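Local coordinates for putative methylthioribose-1-phosphate isomerase (Pyrococcus horikoshii OT3, PDB 6A34), which probably catalyses the interconversion of 5-methylthioribose 1-phosphate and 5-methylthioribulose 1-phosphate in the methionine salvage pathway, at residues A169-A173 with T174-G178; V204-G207 with A208-S211. All blocks are in the same frame, centred on the assembly; numbering follows the deposited sequence.

Contact 1. Residues A169-A173 with T174-G178; sequences AGSLA and TVHLG
Ser-171 and Leu-177 are joined by the serine hydroxyl: Ser-171 OG accepts a hydrogen bond from Leu-177 N at 2.9 Å, nearly straight (162°). The serine torsion (chi1 -169°) swings OG away from the backbone N, and the hydroxyl reaches across the loop, where it also lies 3.5 Å from His-176 CD2. Short 3-10 turns bring the chain round: Ala-173 N bonds to Gly-170 O at 3.0 Å, and Thr-174 N donates to Ser-171 O at 3.1 Å from well above the carbonyl plane. Ser-171 O and Thr-174 O, both acceptors, lie 2.8 Å apart, and the hydroxyl of Thr-16 lies within hydrogen-bonding reach of both and can share its one proton between them. Thr-174 OG1 takes a weak bond from Gly-178 N at 3.2 Å. Gly-178 CA is 3.1 Å from Gly-170 O, and a side chain at Gly-178 would run into the backbone at residues 169-171. With an alanine in place of Ser-171, the buried amide of Leu-177 would probably lose its acceptor and this side of the loop would be held less firmly. The amides of Ser-171 and Leu-172 bond to the two carboxylate oxygens of Glu-214, and His-176 NE2 to Leu-13 O. The loop links strand 161-165 to helix 180-189; Thr-174, Val-175 and His-176 pack on helix 125-157, while Glu-214 comes from helix 206-217.

Contact 2. Residues V204-G207 with A208-S211; sequences VLQG and ARLS
Arg-209 sets out with CG turned away from its backbone N (chi1 -155°) and then bends sharply at chi3 (26°), which folds the guanidinium back toward Val-204, just ahead of the helix. Residues 206-211 form the first turns of helix 206-217, the helix of a beta-alpha-beta unit between strands 193-199 and 222-225 in the Rossmann-like domain. Arg-209 NH2 donates to Val-204 O at 2.9 Å in a nearly straight hydrogen bond (160°); the acceptor lies at the guanidinium edge, close to its plane, whereas the donor sits above the carbonyl plane. Val-204 CG1, 3.7 Å from Arg-209 NH2, packs beside the same nitrogen. Leu-205 is the N-cap residue, and its carbonyl starts the helical bonding: Leu-205 O accepts a hydrogen bond from Arg-209 N at 2.9 Å and a weak one from Ala-208 N. One residue on, the helix widens into a pi-type turn. There Gln-206 O is gripped by two amides, Ser-211 N at 3.0 Å almost in line with the carbonyl and Leu-210 N at 3.1 Å from above its plane. Gln-206 is a predicted substrate-binding residue, touching Cys-167 and Arg-57, and the Ser-211 hydroxyl bonds to Cys-167 O, so the turn lies against the probable active site. The extended Gln-206 side chain runs alongside Leu-210, the two pointing the same way, with Gln-206 NE2 4.0 Å from Leu-210 CD1.

Contact 1 closes before contact 2 opens, and their centres lie about 13 Å apart. The 169-178 loop follows strand 161-165; the 204-211 segment follows strand 193-199, its parallel neighbour in the seven-stranded sheet, with helix 180-189 coming between them along the chain. They meet directly where Leu-172 CD1 packs 3.9 Å from Leu-210 O, and helix 206-217, opened by contact 2, further on supplies the carboxylate that receives amides of contact 1. Both border the probable substrate site: the nearest side-chain atoms of Ala-173 and Gln-206 lie about 3 and 4 Å from those of Arg-57, a predicted substrate-binding residue, consistent with loops after adjacent strands jointly shaping the pocket.

Contact 1. Residues A169-A173 with T174-G178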
loop_
_atom_site.group_PDB
_atom_site.type_symbol
_atom_site.label_atom_id
_atom_site.label_comp_id
_atom_site.label_asym_id
_atom_site.label_seq_id
_atom_site.Cartn_x
_atom_site.Cartn_y
_atom_site.Cartn_z
ATOM N N ALA A 169 -9.659 6.143 12.318
ATOM C CA ALA A 169 -10.025 6.079 13.700
ATOM C C ALA A 169 -10.390 7.494 14.140
ATOM O O ALA A 169 -10.127 7.899 15.276
ATOM C CB ALA A 169 -8.903 5.505 14.522
ATOM N N GLY A 170 -11.041 8.201 13.207
ATOM C CA GLY A 170 -11.505 9.578 13.355
ATOM C C GLY A 170 -12.978 9.645 13.744
ATOM O O GLY A 170 -13.567 8.657 14.194
ATOM N N SER A 171 -13.565 10.824 13.535
ATOM C CA SER A 171 -14.908 11.124 13.915
ATOM C C SER A 171 -15.861 10.180 13.191
ATOM O O SER A 171 -16.772 9.688 13.771
ATOM C CB SER A 171 -15.209 12.550 13.629
ATOM O OG SER A 171 -16.426 12.945 14.214
ATOM N N LEU A 172 -15.559 9.858 11.932
ATOM C CA LEU A 172 -16.422 8.974 11.139
ATOM C C LEU A 172 -16.464 7.538 11.693
ATOM O O LEU A 172 -17.402 6.813 11.397
ATOM C CB LEU A 172 -15.915 8.973 9.700
ATOM C CG LEU A 172 -15.938 10.328 9.003
ATOM C CD1 LEU A 172 -15.230 10.226 7.665
ATOM C CD2 LEU A 172 -17.365 10.822 8.823
ATOM N N ALA A 173 -15.445 7.112 12.452
ATOM C CA ALA A 173 -15.388 5.720 12.993
ATOM C C ALA A 173 -16.066 5.618 14.374
ATOM O O ALA A 173 -16.078 4.555 15.003
ATOM C CB ALA A 173 -13.942 5.270 13.095
ATOM N N THR A 174 -16.580 6.744 14.864
ATOM C CA THR A 174 -17.205 6.846 16.155
ATOM C C THR A 174 -18.467 7.711 16.031
ATOM O O THR A 174 -18.830 8.164 14.936
ATOM C CB THR A 174 -16.210 7.463 17.142
ATOM O OG1 THR A 174 -15.959 8.815 16.752
ATOM C CG2 THR A 174 -14.904 6.702 17.170
ATOM N N VAL A 175 -19.094 7.972 17.179
ATOM C CA VAL A 175 -20.228 8.856 17.258
ATOM C C VAL A 175 -19.723 10.271 17.030
ATOM O O VAL A 175 -20.343 11.008 16.275
ATOM C CB VAL A 175 -20.979 8.709 18.585
ATOM C CG1 VAL A 175 -22.125 9.701 18.696
ATOM C CG2 VAL A 175 -21.452 7.291 18.773
ATOM N N HIS A 176 -18.587 10.622 17.643
ATOM C CA HIS A 176 -17.985 11.953 17.409
ATOM C C HIS A 176 -16.499 11.950 17.819
ATOM O O HIS A 176 -16.136 11.302 18.767
ATOM C CB HIS A 176 -18.841 13.041 18.122
ATOM C CG HIS A 176 -18.950 14.343 17.389
ATOM N ND1 HIS A 176 -19.173 15.545 18.059
ATOM C CD2 HIS A 176 -18.825 14.649 16.060
ATOM C CE1 HIS A 176 -19.183 16.536 17.167
ATOM N NE2 HIS A 176 -18.977 16.007 15.917
ATOM N N LEU A 177 -15.666 12.661 17.045
ATOM C CA LEU A 177 -14.290 13.082 17.387
ATOM C C LEU A 177 -13.238 12.034 16.981
ATOM O O LEU A 177 -12.141 12.397 16.458
ATOM C CB LEU A 177 -14.182 13.388 18.887
ATOM C CG LEU A 177 -15.136 14.452 19.421
ATOM C CD1 LEU A 177 -14.893 14.672 20.904
ATOM C CD2 LEU A 177 -14.982 15.752 18.658
ATOM N N GLY A 178 -13.523 10.761 17.270
ATOM C CA GLY A 178 -12.604 9.676 16.959
ATOM C C GLY A 178 -11.822 9.241 18.174
ATOM O O GLY A 178 -11.952 9.836 19.223
#

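Contact 2. Residues V204-G207 with A208-S211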
loop_
_atom_site.group_PDB
_atom_site.type_symbol
_atom_site.label_atom_id
_atom_site.label_comp_id
_atom_site.label_asym_id
_atom_site.label_seq_id
_atom_site.Cartn_x
_atom_site.Cartn_y
_atom_site.Cartn_z
ATOM N N VAL A 204 -8.612 -1.319 1.614
ATOM C CA VAL A 204 -9.941 -0.701 1.676
ATOM C C VAL A 204 -9.836 0.833 1.512
ATOM O O VAL A 204 -10.797 1.440 1.120
ATOM C CB VAL A 204 -10.701 -1.152 2.955
ATOM C CG1 VAL A 204 -12.065 -0.491 3.096
ATOM C CG2 VAL A 204 -10.902 -2.663 2.996
ATOM N N LEU A 205 -8.676 1.427 1.815
ATOM C CA LEU A 205 -8.296 2.856 1.545
ATOM C C LEU A 205 -9.052 3.853 2.431
ATOM O O LEU A 205 -9.308 4.994 2.025
ATOM C CB LEU A 205 -8.471 3.209 0.059
ATOM C CG LEU A 205 -7.482 2.502 -0.866
ATOM C CD1 LEU A 205 -8.046 2.420 -2.273
ATOM C CD2 LEU A 205 -6.115 3.189 -0.866
ATOM N N GLN A 206 -9.306 3.453 3.673
ATOM C CA GLN A 206 -10.017 4.291 4.621
ATOM C C GLN A 206 -9.152 5.474 5.037
ATOM O O GLN A 206 -9.702 6.471 5.447
ATOM C CB GLN A 206 -10.511 3.476 5.819
ATOM C CG GLN A 206 -11.573 2.468 5.400
ATOM C CD GLN A 206 -12.348 1.864 6.542
ATOM O OE1 GLN A 206 -11.821 1.616 7.627
ATOM N NE2 GLN A 206 -13.618 1.606 6.294
ATOM N N GLY A 207 -7.823 5.366 4.910
ATOM C CA GLY A 207 -6.947 6.522 5.134
ATOM C C GLY A 207 -7.220 7.638 4.129
ATOM O O GLY A 207 -7.374 8.806 4.484
ATOM N N ALA A 208 -7.278 7.262 2.861
ATOM C CA ALA A 208 -7.371 8.213 1.760
ATOM C C ALA A 208 -8.803 8.766 1.670
ATOM O O ALA A 208 -9.000 9.975 1.461
ATOM C CB ALA A 208 -6.965 7.518 0.478
ATOM N N ARG A 209 -9.778 7.863 1.837
ATOM C CA ARG A 209 -11.170 8.083 1.510
ATOM C C ARG A 209 -11.886 8.803 2.660
ATOM O O ARG A 209 -12.782 9.644 2.446
ATOM C CB ARG A 209 -11.807 6.736 1.174
ATOM C CG ARG A 209 -13.020 6.835 0.262
ATOM C CD ARG A 209 -13.436 5.544 -0.431
ATOM N NE ARG A 209 -13.034 4.375 0.317
ATOM C CZ ARG A 209 -13.759 3.809 1.280
ATOM N NH1 ARG A 209 -14.995 4.234 1.516
ATOM N NH2 ARG A 209 -13.232 2.828 2.007
ATOM N N LEU A 210 -11.483 8.477 3.883
ATOM C CA LEU A 210 -12.201 8.864 5.086
ATOM C C LEU A 210 -11.316 9.781 5.943
ATOM O O LEU A 210 -11.680 10.952 6.131
ATOM C CB LEU A 210 -12.656 7.608 5.831
ATOM C CG LEU A 210 -13.613 6.727 5.036
ATOM C CD1 LEU A 210 -14.075 5.542 5.855
ATOM C CD2 LEU A 210 -14.804 7.518 4.561
ATOM N N SER A 211 -10.146 9.299 6.394
ATOM C CA SER A 211 -9.317 10.113 7.270
ATOM C C SER A 211 -8.933 11.417 6.543
ATOM O O SER A 211 -9.002 12.526 7.134
ATOM C CB SER A 211 -8.103 9.353 7.778
ATOM O OG SER A 211 -8.458 8.377 8.748
#